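Side-chain contacts in phytase (Citrobacter braakii, PDB 3ZHC), which belongs to branch 2 of the histidine phosphatase superfamily and has a mixed beta-sheet surrounded by helices, secured by five disulfide bonds: residues B[148-152]-B[153-157]; B[282-285]-B[286-290]; B[192-196]-B[197-201]; B[180-183]-B[184-188]; B[70-73]-B[74-78]. The protein carries 2 engineered substitutions. All coordinates share one frame; numbering follows the deposited sequence. Where two conformers were deposited one is given.

Contact 1. Residues B[148-152]-B[153-157]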
# COMPACT_ATOMS: atom_id res chain seq x y z
N ASN B 148 -29.01 -3.25 -5.08
CA ASN B 148 -28.72 -3.76 -6.44
C ASN B 148 -29.58 -3.07 -7.52
O ASN B 148 -30.48 -3.71 -8.10
CB ASN B 148 -28.95 -5.30 -6.51
CG ASN B 148 -28.15 -6.08 -5.47
OD1 ASN B 148 -26.92 -6.19 -5.57
ND2 ASN B 148 -28.87 -6.65 -4.45
N PRO B 149 -29.33 -1.78 -7.80
CA PRO B 149 -30.17 -1.05 -8.77
C PRO B 149 -30.03 -1.48 -10.24
O PRO B 149 -30.98 -1.33 -11.00
CB PRO B 149 -29.72 0.41 -8.59
CG PRO B 149 -28.36 0.30 -8.13
CD PRO B 149 -28.28 -0.91 -7.26
N VAL B 150 -28.88 -2.03 -10.63
CA VAL B 150 -28.66 -2.41 -12.06
C VAL B 150 -29.57 -3.63 -12.51
O VAL B 150 -29.59 -3.98 -13.68
CB VAL B 150 -27.14 -2.61 -12.39
CG1 VAL B 150 -26.92 -2.57 -13.88
CG2 VAL B 150 -26.30 -1.52 -11.74
N LYS B 151 -30.31 -4.25 -11.55
CA LYS B 151 -31.37 -5.24 -11.85
C LYS B 151 -32.73 -4.53 -12.21
O LYS B 151 -33.69 -5.19 -12.54
CB LYS B 151 -31.59 -6.21 -10.68
CG LYS B 151 -30.31 -6.79 -10.01
CD LYS B 151 -29.38 -7.51 -10.98
CE LYS B 151 -28.16 -8.09 -10.22
NZ LYS B 151 -27.17 -8.80 -11.13
N MET B 152 -32.79 -3.19 -12.13
CA MET B 152 -33.98 -2.43 -12.57
C MET B 152 -33.93 -2.24 -14.06
O MET B 152 -32.84 -2.23 -14.66
CB MET B 152 -34.04 -1.05 -11.91
CG MET B 152 -34.13 -1.06 -10.40
SD MET B 152 -34.51 0.59 -9.76
CE MET B 152 -36.30 0.58 -10.00
N GLY B 153 -35.10 -2.08 -14.67
CA GLY B 153 -35.20 -1.82 -16.12
C GLY B 153 -34.64 -0.44 -16.45
O GLY B 153 -33.88 -0.30 -17.41
N LYS B 154 -35.03 0.57 -15.63
CA LYS B 154 -34.55 1.98 -15.79
C LYS B 154 -33.02 2.13 -15.75
O LYS B 154 -32.47 3.05 -16.39
CB LYS B 154 -35.09 2.88 -14.68
CG LYS B 154 -36.57 3.08 -14.61
CD LYS B 154 -36.83 4.11 -13.55
CE LYS B 154 -35.91 3.88 -12.35
NZ LYS B 154 -35.96 4.98 -11.36
N CYS B 155 -32.35 1.24 -15.00
CA CYS B 155 -30.89 1.29 -14.78
C CYS B 155 -30.09 0.09 -15.37
O CYS B 155 -30.14 -1.03 -14.85
CB CYS B 155 -30.67 1.40 -13.28
SG CYS B 155 -29.03 1.40 -12.69
N SER B 156 -29.36 0.36 -16.47
CA SER B 156 -28.48 -0.61 -17.12
C SER B 156 -27.12 0.00 -17.44
O SER B 156 -27.00 1.21 -17.64
CB SER B 156 -29.11 -1.15 -18.42
OG SER B 156 -30.04 -2.18 -18.13
N PHE B 157 -26.10 -0.84 -17.49
CA PHE B 157 -24.77 -0.42 -17.87
C PHE B 157 -24.65 -0.27 -19.37
O PHE B 157 -25.25 -1.05 -20.10
CB PHE B 157 -23.71 -1.49 -17.53
CG PHE B 157 -23.53 -1.79 -16.06
CD1 PHE B 157 -23.29 -0.76 -15.14
CD2 PHE B 157 -23.56 -3.11 -15.59
CE1 PHE B 157 -23.11 -1.04 -13.77
CE2 PHE B 157 -23.37 -3.40 -14.22
CZ PHE B 157 -23.15 -2.36 -13.32
O HOH W 1 -30.93 -3.37 -15.92

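Contact 2. Residues B[282-285]-B[286-290]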
# COMPACT_ATOMS: atom_id res chain seq x y z
N PRO B 282 -15.50 3.79 -11.54
CA PRO B 282 -16.60 4.80 -11.52
C PRO B 282 -17.79 4.49 -12.41
O PRO B 282 -18.90 4.69 -11.98
CB PRO B 282 -15.89 6.08 -12.00
CG PRO B 282 -14.53 5.94 -11.47
CD PRO B 282 -14.18 4.47 -11.61
N GLU B 283 -17.54 3.99 -13.62
CA GLU B 283 -18.62 3.68 -14.57
C GLU B 283 -19.59 2.61 -14.03
O GLU B 283 -20.76 2.61 -14.42
CB GLU B 283 -18.07 3.26 -15.95
CG GLU B 283 -17.52 4.42 -16.79
CD GLU B 283 -16.12 4.90 -16.40
OE1 GLU B 283 -15.50 4.36 -15.46
OE2 GLU B 283 -15.65 5.84 -17.05
N VAL B 284 -19.09 1.73 -13.14
CA VAL B 284 -19.93 0.75 -12.41
C VAL B 284 -20.42 1.34 -11.07
O VAL B 284 -21.62 1.32 -10.80
CB VAL B 284 -19.18 -0.58 -12.19
CG1 VAL B 284 -19.93 -1.50 -11.18
CG2 VAL B 284 -18.98 -1.29 -13.52
N ALA B 285 -19.49 1.86 -10.25
CA ALA B 285 -19.79 2.39 -8.87
C ALA B 285 -20.86 3.46 -8.82
O ALA B 285 -21.68 3.46 -7.92
CB ALA B 285 -18.52 2.90 -8.19
N ARG B 286 -20.83 4.38 -9.79
CA ARG B 286 -21.80 5.50 -9.86
C ARG B 286 -23.22 5.01 -9.94
O ARG B 286 -24.07 5.45 -9.18
CB ARG B 286 -21.52 6.42 -11.07
CG ARG B 286 -20.35 7.35 -10.90
CD ARG B 286 -20.18 8.26 -12.16
NE ARG B 286 -21.34 9.16 -12.35
CZ ARG B 286 -22.12 9.27 -13.45
NH1 ARG B 286 -21.91 8.57 -14.57
NH2 ARG B 286 -23.14 10.14 -13.42
N SER B 287 -23.48 4.10 -10.88
CA SER B 287 -24.82 3.51 -11.04
C SER B 287 -25.26 2.71 -9.81
O SER B 287 -26.35 2.91 -9.30
CB SER B 287 -24.84 2.60 -12.27
OG SER B 287 -24.47 3.33 -13.44
N ARG B 288 -24.38 1.81 -9.35
CA ARG B 288 -24.69 0.90 -8.22
C ARG B 288 -24.83 1.59 -6.87
O ARG B 288 -25.65 1.18 -6.07
CB ARG B 288 -23.67 -0.26 -8.13
CG ARG B 288 -23.92 -1.37 -9.08
CD ARG B 288 -22.82 -2.44 -9.01
NE ARG B 288 -23.15 -3.65 -9.81
CZ ARG B 288 -22.27 -4.59 -10.22
NH1 ARG B 288 -20.95 -4.51 -9.93
NH2 ARG B 288 -22.71 -5.64 -10.95
N ALA B 289 -24.03 2.62 -6.63
CA ALA B 289 -24.08 3.38 -5.36
C ALA B 289 -25.18 4.44 -5.29
O ALA B 289 -25.41 4.97 -4.21
CB ALA B 289 -22.71 4.06 -5.08
N THR B 290 -25.86 4.74 -6.41
CA THR B 290 -26.84 5.88 -6.46
C THR B 290 -27.98 5.84 -5.39
O THR B 290 -28.15 6.84 -4.66
CB THR B 290 -27.41 6.12 -7.94
OG1 THR B 290 -26.37 6.68 -8.76
CG2 THR B 290 -28.60 7.07 -7.95

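Contact 3. Residues B[192-196]-B[197-201]. With FMT (formic acid), chain P.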
# COMPACT_ATOMS: atom_id res chain seq x y z
N LEU B 192 -2.51 -23.10 -1.30
CA LEU B 192 -3.31 -24.19 -1.83
C LEU B 192 -2.52 -25.48 -2.12
O LEU B 192 -3.12 -26.52 -2.32
CB LEU B 192 -3.97 -23.76 -3.16
CG LEU B 192 -5.00 -22.65 -3.20
CD1 LEU B 192 -5.22 -22.23 -4.64
CD2 LEU B 192 -6.29 -23.11 -2.57
N ASN B 193 -1.18 -25.38 -2.15
CA ASN B 193 -0.29 -26.45 -2.68
C ASN B 193 -0.81 -26.82 -4.07
O ASN B 193 -1.07 -27.98 -4.36
CB ASN B 193 -0.17 -27.66 -1.73
CG ASN B 193 1.07 -28.55 -2.04
OD1 ASN B 193 2.06 -28.10 -2.67
ND2 ASN B 193 1.01 -29.84 -1.60
N PHE B 194 -0.96 -25.78 -4.90
CA PHE B 194 -1.58 -25.85 -6.23
C PHE B 194 -0.90 -26.82 -7.18
O PHE B 194 -1.58 -27.54 -7.91
CB PHE B 194 -1.65 -24.42 -6.85
CG PHE B 194 -2.28 -24.37 -8.23
CD1 PHE B 194 -3.63 -24.70 -8.41
CD2 PHE B 194 -1.52 -23.97 -9.35
CE1 PHE B 194 -4.22 -24.65 -9.69
CE2 PHE B 194 -2.10 -23.91 -10.63
CZ PHE B 194 -3.46 -24.25 -10.81
N SER B 195 0.45 -26.83 -7.16
CA SER B 195 1.27 -27.73 -8.00
C SER B 195 0.91 -29.22 -7.86
O SER B 195 1.07 -29.98 -8.80
CB SER B 195 2.77 -27.55 -7.68
OG SER B 195 3.21 -26.25 -8.01
N GLN B 196 0.44 -29.61 -6.67
CA GLN B 196 0.06 -31.00 -6.38
C GLN B 196 -1.45 -31.28 -6.53
O GLN B 196 -1.90 -32.37 -6.19
CB GLN B 196 0.51 -31.38 -4.97
CG GLN B 196 1.96 -31.05 -4.64
CD GLN B 196 2.93 -31.64 -5.62
OE1 GLN B 196 3.72 -30.90 -6.26
NE2 GLN B 196 2.89 -32.96 -5.78
N SER B 197 -2.23 -30.31 -7.05
CA SER B 197 -3.69 -30.48 -7.24
C SER B 197 -4.03 -31.14 -8.59
O SER B 197 -3.18 -31.27 -9.47
CB SER B 197 -4.41 -29.13 -7.12
OG SER B 197 -4.16 -28.29 -8.25
N GLU B 198 -5.30 -31.54 -8.73
CA GLU B 198 -5.83 -32.16 -9.96
C GLU B 198 -5.70 -31.22 -11.19
O GLU B 198 -5.53 -31.69 -12.32
CB GLU B 198 -7.29 -32.58 -9.75
CG GLU B 198 -7.92 -33.45 -10.87
CD GLU B 198 -7.30 -34.88 -11.00
OE1 GLU B 198 -6.63 -35.36 -10.04
OE2 GLU B 198 -7.52 -35.52 -12.06
N THR B 199 -5.78 -29.90 -10.96
CA THR B 199 -5.62 -28.88 -12.02
C THR B 199 -4.23 -28.94 -12.71
O THR B 199 -4.13 -28.71 -13.91
CB THR B 199 -5.89 -27.45 -11.47
OG1 THR B 199 -7.21 -27.40 -10.90
CG2 THR B 199 -5.79 -26.39 -12.57
N CYS B 200 -3.19 -29.26 -11.93
CA CYS B 200 -1.79 -29.40 -12.43
C CYS B 200 -1.35 -30.86 -12.67
O CYS B 200 -0.15 -31.13 -12.85
CB CYS B 200 -0.82 -28.74 -11.44
SG CYS B 200 -1.14 -27.01 -11.21
N LYS B 201 -2.30 -31.80 -12.68
CA LYS B 201 -2.02 -33.23 -12.85
C LYS B 201 -1.29 -33.53 -14.16
O LYS B 201 -0.21 -34.15 -14.15
CB LYS B 201 -3.34 -34.04 -12.81
CG LYS B 201 -3.17 -35.55 -12.83
CD LYS B 201 -4.50 -36.27 -12.84
CE LYS B 201 -4.32 -37.79 -12.93
NZ LYS B 201 -3.79 -38.38 -11.67
C FMT P . 2.27 -24.58 -5.30
O1 FMT P . 3.08 -23.84 -4.83
O2 FMT P . 1.88 -24.43 -6.45
O HOH W 2 -0.45 -32.26 -9.87

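Contact 4. Residues B[180-183]-B[184-188]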
# COMPACT_ATOMS: atom_id res chain seq x y z
N ARG B 180 1.20 -7.66 -12.71
CA ARG B 180 1.32 -6.76 -11.57
C ARG B 180 1.15 -7.48 -10.21
O ARG B 180 1.78 -7.09 -9.22
CB ARG B 180 0.30 -5.63 -11.71
CG ARG B 180 0.55 -4.45 -10.80
CD ARG B 180 0.14 -3.12 -11.48
NE ARG B 180 -1.16 -2.62 -11.16
CZ ARG B 180 -1.71 -1.53 -11.72
NH1 ARG B 180 -1.04 -0.83 -12.67
NH2 ARG B 180 -2.93 -1.15 -11.36
N TYR B 181 0.30 -8.52 -10.18
CA TYR B 181 0.03 -9.31 -8.98
C TYR B 181 0.64 -10.74 -9.03
O TYR B 181 0.15 -11.63 -8.35
CB TYR B 181 -1.49 -9.35 -8.74
CG TYR B 181 -2.08 -8.02 -8.37
CD1 TYR B 181 -2.48 -7.10 -9.36
CD2 TYR B 181 -2.25 -7.64 -7.03
CE1 TYR B 181 -3.04 -5.84 -9.02
CE2 TYR B 181 -2.80 -6.39 -6.68
CZ TYR B 181 -3.19 -5.50 -7.69
OH TYR B 181 -3.72 -4.29 -7.36
N GLN B 182 1.72 -10.95 -9.83
CA GLN B 182 2.37 -12.30 -9.95
C GLN B 182 2.67 -12.96 -8.62
O GLN B 182 2.23 -14.06 -8.36
CB GLN B 182 3.69 -12.25 -10.73
CG GLN B 182 3.54 -12.19 -12.19
CD GLN B 182 4.88 -12.25 -12.95
OE1 GLN B 182 5.22 -11.33 -13.73
NE2 GLN B 182 5.66 -13.34 -12.72
N SER B 183 3.44 -12.26 -7.79
CA SER B 183 3.89 -12.79 -6.48
C SER B 183 2.74 -13.12 -5.54
O SER B 183 2.85 -14.05 -4.74
CB SER B 183 4.86 -11.82 -5.80
OG SER B 183 4.22 -10.60 -5.53
N SER B 184 1.63 -12.36 -5.63
CA SER B 184 0.41 -12.66 -4.85
C SER B 184 -0.18 -14.00 -5.26
O SER B 184 -0.57 -14.80 -4.40
CB SER B 184 -0.65 -11.55 -5.00
OG SER B 184 -0.29 -10.42 -4.24
N PHE B 185 -0.24 -14.24 -6.58
CA PHE B 185 -0.70 -15.52 -7.11
C PHE B 185 0.22 -16.67 -6.68
O PHE B 185 -0.26 -17.76 -6.42
CB PHE B 185 -0.85 -15.50 -8.64
CG PHE B 185 -2.10 -14.83 -9.12
CD1 PHE B 185 -3.34 -15.48 -9.00
CD2 PHE B 185 -2.07 -13.55 -9.70
CE1 PHE B 185 -4.52 -14.87 -9.45
CE2 PHE B 185 -3.24 -12.93 -10.15
CZ PHE B 185 -4.47 -13.59 -10.03
N ARG B 186 1.54 -16.42 -6.62
CA ARG B 186 2.50 -17.43 -6.11
C ARG B 186 2.18 -17.79 -4.66
O ARG B 186 2.27 -18.97 -4.29
CB ARG B 186 3.98 -16.95 -6.20
CG ARG B 186 4.53 -16.62 -7.61
CD ARG B 186 4.43 -17.80 -8.59
NE ARG B 186 3.11 -17.87 -9.19
CZ ARG B 186 2.69 -17.12 -10.24
NH1 ARG B 186 3.50 -16.23 -10.83
NH2 ARG B 186 1.45 -17.27 -10.69
N THR B 187 1.83 -16.79 -3.85
CA THR B 187 1.49 -17.03 -2.43
C THR B 187 0.20 -17.86 -2.32
O THR B 187 0.16 -18.83 -1.55
CB THR B 187 1.37 -15.70 -1.63
OG1 THR B 187 2.59 -14.96 -1.76
CG2 THR B 187 1.11 -15.97 -0.13
N LEU B 188 -0.83 -17.48 -3.08
CA LEU B 188 -2.09 -18.26 -3.10
C LEU B 188 -1.83 -19.72 -3.51
O LEU B 188 -2.31 -20.65 -2.87
CB LEU B 188 -3.15 -17.61 -4.00
CG LEU B 188 -4.49 -18.36 -4.17
CD1 LEU B 188 -5.13 -18.62 -2.79
CD2 LEU B 188 -5.42 -17.60 -5.05
O HOH W 3 6.76 -15.26 -10.33
O HOH W 4 2.01 -9.19 -5.57

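Contact 5. Residues B[70-73]-B[74-78]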
# COMPACT_ATOMS: atom_id res chain seq x y z
N THR B 70 -22.98 -16.33 10.55
CA THR B 70 -22.83 -17.29 11.64
C THR B 70 -23.10 -16.58 12.96
O THR B 70 -22.94 -15.37 13.04
CB THR B 70 -21.42 -17.86 11.70
OG1 THR B 70 -20.47 -16.81 12.03
CG2 THR B 70 -21.04 -18.51 10.38
N PRO B 71 -23.52 -17.33 14.02
CA PRO B 71 -23.72 -16.72 15.36
C PRO B 71 -22.50 -15.91 15.85
O PRO B 71 -22.66 -14.89 16.50
CB PRO B 71 -23.99 -17.93 16.24
CG PRO B 71 -24.69 -18.86 15.34
CD PRO B 71 -23.95 -18.75 14.04
N ARG B 72 -21.32 -16.40 15.53
CA ARG B 72 -20.09 -15.69 15.83
C ARG B 72 -19.98 -14.35 15.03
O ARG B 72 -19.49 -13.35 15.57
CB ARG B 72 -18.91 -16.56 15.55
CG ARG B 72 -17.62 -15.85 15.67
CD ARG B 72 -16.61 -16.71 16.19
NE ARG B 72 -15.29 -16.09 16.08
CZ ARG B 72 -14.22 -16.48 16.78
NH1 ARG B 72 -14.30 -17.49 17.67
NH2 ARG B 72 -13.07 -15.84 16.60
N GLY B 73 -20.43 -14.37 13.77
CA GLY B 73 -20.50 -13.16 12.95
C GLY B 73 -21.41 -12.13 13.59
O GLY B 73 -21.08 -10.95 13.65
N GLY B 74 -22.57 -12.60 14.06
CA GLY B 74 -23.51 -11.77 14.80
C GLY B 74 -22.87 -11.18 16.06
O GLY B 74 -22.97 -9.99 16.29
N GLU B 75 -22.21 -12.03 16.85
CA GLU B 75 -21.53 -11.62 18.10
C GLU B 75 -20.49 -10.50 17.86
O GLU B 75 -20.39 -9.56 18.64
CB GLU B 75 -20.88 -12.83 18.79
CG GLU B 75 -20.40 -12.57 20.23
CD GLU B 75 -19.78 -13.82 20.92
OE1 GLU B 75 -20.07 -14.99 20.48
OE2 GLU B 75 -19.00 -13.63 21.89
N LEU B 76 -19.72 -10.63 16.78
CA LEU B 76 -18.73 -9.59 16.39
C LEU B 76 -19.40 -8.26 15.98
O LEU B 76 -18.88 -7.19 16.30
CB LEU B 76 -17.81 -10.11 15.27
CG LEU B 76 -16.83 -11.19 15.72
CD1 LEU B 76 -16.21 -11.89 14.53
CD2 LEU B 76 -15.73 -10.59 16.67
N VAL B 77 -20.54 -8.34 15.28
CA VAL B 77 -21.30 -7.11 14.93
C VAL B 77 -21.88 -6.46 16.22
O VAL B 77 -21.91 -5.23 16.31
CB VAL B 77 -22.39 -7.36 13.86
CG1 VAL B 77 -23.22 -6.08 13.63
CG2 VAL B 77 -21.77 -7.84 12.54
N SER B 78 -22.32 -7.28 17.19
CA SER B 78 -22.85 -6.75 18.47
C SER B 78 -21.76 -5.99 19.23
O SER B 78 -22.04 -5.02 19.90
CB SER B 78 -23.46 -7.87 19.34
OG SER B 78 -22.47 -8.78 19.80

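Contact 1. Residues B[148-152]-B[153-157]
V150 meets F157 at about a right angle, which lays one methyl squarely over the aromatic ring. CG1 of V150 sits 3.7 Å from the centroid of the F157 ring, 13° off its normal, a textbook CH-pi contact. The second methyl does different work: CG2 of V150 approaches the rim of the ring at CZ of F157, 3.6 Å away. This division follows from the valine torsion, CG1 being anti to the backbone N (chi1 -162°) while CG2 lies beside it.

C155 turns its sulfur back into the same turn, with SG 4.1 Å from CG2 of V150 and 4.3 Å from CB of P149. M152 and K154 run side by side and point the same way, although this pairing is doubtful because the lysine has two conformers. No direct hydrogen bond spans the bend. Instead a water is placed to donate to O of M152 at 2.6 Å and to O of V150 at 2.7 Å, and is bonded also to OG of S156, so that carbonyls facing one another share a polar bridge.

The example is a short 3-10 turn, 149-151, folded back on the loop that follows and tied by the disulfide C155-C429 to the C-terminal end of the chain, within the histidine phosphatase fold.

Contact 2. Residues B[282-285]-B[286-290]
V284 and R288 lie side by side, one turn apart on the alpha-helix 282-301, and illustrate the i to i+4 pairing of that element. CG1 of V284 touches the aliphatic stem at CD of R288, 3.7 Å away, and reaches the guanidinium obliquely at NH1 of R288, 3.4 Å off. The arginine is extended from CG to NE, which carries its head along the valine instead of folding it over. In the backbone, N of R288 bonds to O of V284 at 3.2 Å with an angle at hydrogen of 171°, almost straight. The same ladder continues from N of A289 to O of A285 and, at the start of the helix, from N of R286 to O of P282.

R286 behaves otherwise. Its CG grazes O of P282 at 3.2 Å, and a bend at chi3 (64°) then leads the guanidinium off the helix, where NE bonds to the carbonyl of I424 and NH2, weakly, to that of R425.

Farther out, the buried V284 packs on V162 and I166 of helix 159-169, and A289 on L331 and A334 of helix 325-335. NH1 of R288 has a weak bond to Q279. The C-terminal region is held a second time at T290, whose OG1 is bonded to N of V426 and in turn donates to O of R286 at 2.6 Å.

Contact 3. Residues B[192-196]-B[197-201]
The carbonyl of F194 is gripped twice by S197, once by a hydroxyl and once by an amide. OG of S197 donates to O of F194 at 2.7 Å, in the carbonyl plane and on a lone pair, whereas N of S197 reaches the same oxygen at 3.0 Å from above that plane, with an angle at hydrogen of 161°. Chi1 of 72° sets OG of the serine between the backbone N and the carbonyl carbon and so brings it to the oxygen that its own N-H already reaches. A water donates to O of S195 and to O of S197, linking the two halves of the turn, and N of S195 gives its hydrogen to O2 of a bound formic acid at 2.9 Å, a molecule also bonded to NZ of K208.

Around this polar centre the packing is built on the F194 ring. SG of C200 lies over one face, 3.6 Å from the ring centroid and displaced toward the rim, so that it comes to 3.3 Å of CE2 of F194. Near the far end of the ring, CG2 of T199 touches CZ of F194 at 3.6 Å. OG1 of T199 turns to the carbonyl of N53, and L211 and A214 of helix 211-214 pack against the phenylalanine.

Two motifs meet here. N193, with positive phi, is the C-prime residue of the Schellman motif that ends helix 182-192, and F194 of the following 3-10 turn makes a Cys sulfur-aromatic contact with C200, whose sulfur belongs to the disulfide C200-C209.

Contact 4. Residues B[180-183]-B[184-188]
S184 rests its CB against the carbonyl of Y181, the residue at the N-cap position of helix 182-192, with 3.4 Å between CB of S184 and O of Y181. OG of S184 lies at the edge of the tyrosine ring, near its plane. A water donates to that hydroxyl and also bonds OG of S183, 2.6 Å from the water; OG of S184 is further bonded to the carbonyl of D266, and that of S183 to K117 of the second subunit.

F185 takes the first regular helical bond, its N 3.2 Å from O of Y181. Its ring leans against the same carbonyl, CD2 of F185 coming to 3.2 Å of O of Y181. Apolar packing adds to this, with CE2 of F185 4.2 Å from CB of Y181. W232 meets both aromatic residues edge-to-face, and the cluster thereby joins this helix to helix 231-247.

R186 doubles back on the helix. Its N bonds to O of Q182 at 3.0 Å, and bends at chi2 (-57°) and chi3 (84°) bring one face of the guanidinium over that same oxygen. The Q182 amide runs alongside, its plane 48° from the guanidinium's, and a water links NE2 of Q182 to NH1 of R186 by two weak bonds. The charge is matched elsewhere, by a salt bridge from NE to E189.

T187 comes next. Its hydroxyl binds OD2 of D266, on helix 260-280, while its backbone N bonds to O of S183 at 3.1 Å.

Contact 5. Residues B[70-73]-B[74-78]
G74 gives its N-H to O of T70 at 3.0 Å, nearly straight on to the carbonyl, and so opens the regular bonding of helix 71-90, where T70 is the N-cap. The cap is made by the threonine side chain. OG1 of T70 accepts from N of G73 at 3.0 Å, with an angle at hydrogen of 150°, providing a partner for an amide in the first turn, which has no preceding helical carbonyl to use. The hydroxyl stands between the backbone N and the carbonyl carbon (chi1 65°), the torsion that swings it over the helix start, and it has a second partner in OE1 of Q248.

The ladder then runs on without a break. N of E75 bonds to O of P71 at 2.9 Å, N of L76 to O of R72 at 3.0 Å, and N of V77 to O of G73 at 3.1 Å. Each of these last three donors is tilted from its carbonyl plane by a similar amount.

The charged side chains follow separate paths. NE of R72 and OE1 of E75 are 6.6 Å apart, too far for a salt bridge. The arginine instead spends its polar atoms on main-chain oxygens: NH2 bonds to R382 and more weakly to M381, and NE weakly to A247. O of L76 accepts from NE2 of Q376. V77 packs on A121 and F122 of helix 113-126, while its CG2 lies 3.4 Å from O of G73.

All five contacts are local and mix buried with exposed residues, yet their places differ. Contacts 1 and 2 touch: V150 and F157 pack on R288, so the disulfide-tied loop and helix 282-301 pack directly against each other. Contacts 3 and 4 adjoin in sequence: contact 4 holds the start of helix 182-192 and contact 3 its Schellman end; contact 3 lies farthest from the chain centre, about 32 Å from centre to centre, and contact 4 reaches the second subunit. Contacts 2, 4 and 5 all lie at helix starts and rest on backbone ladders; in contact 5 a threonine side chain caps the helix. Disulfide sulfurs and aromatic faces mark contacts 1 and 3, which are built on turns.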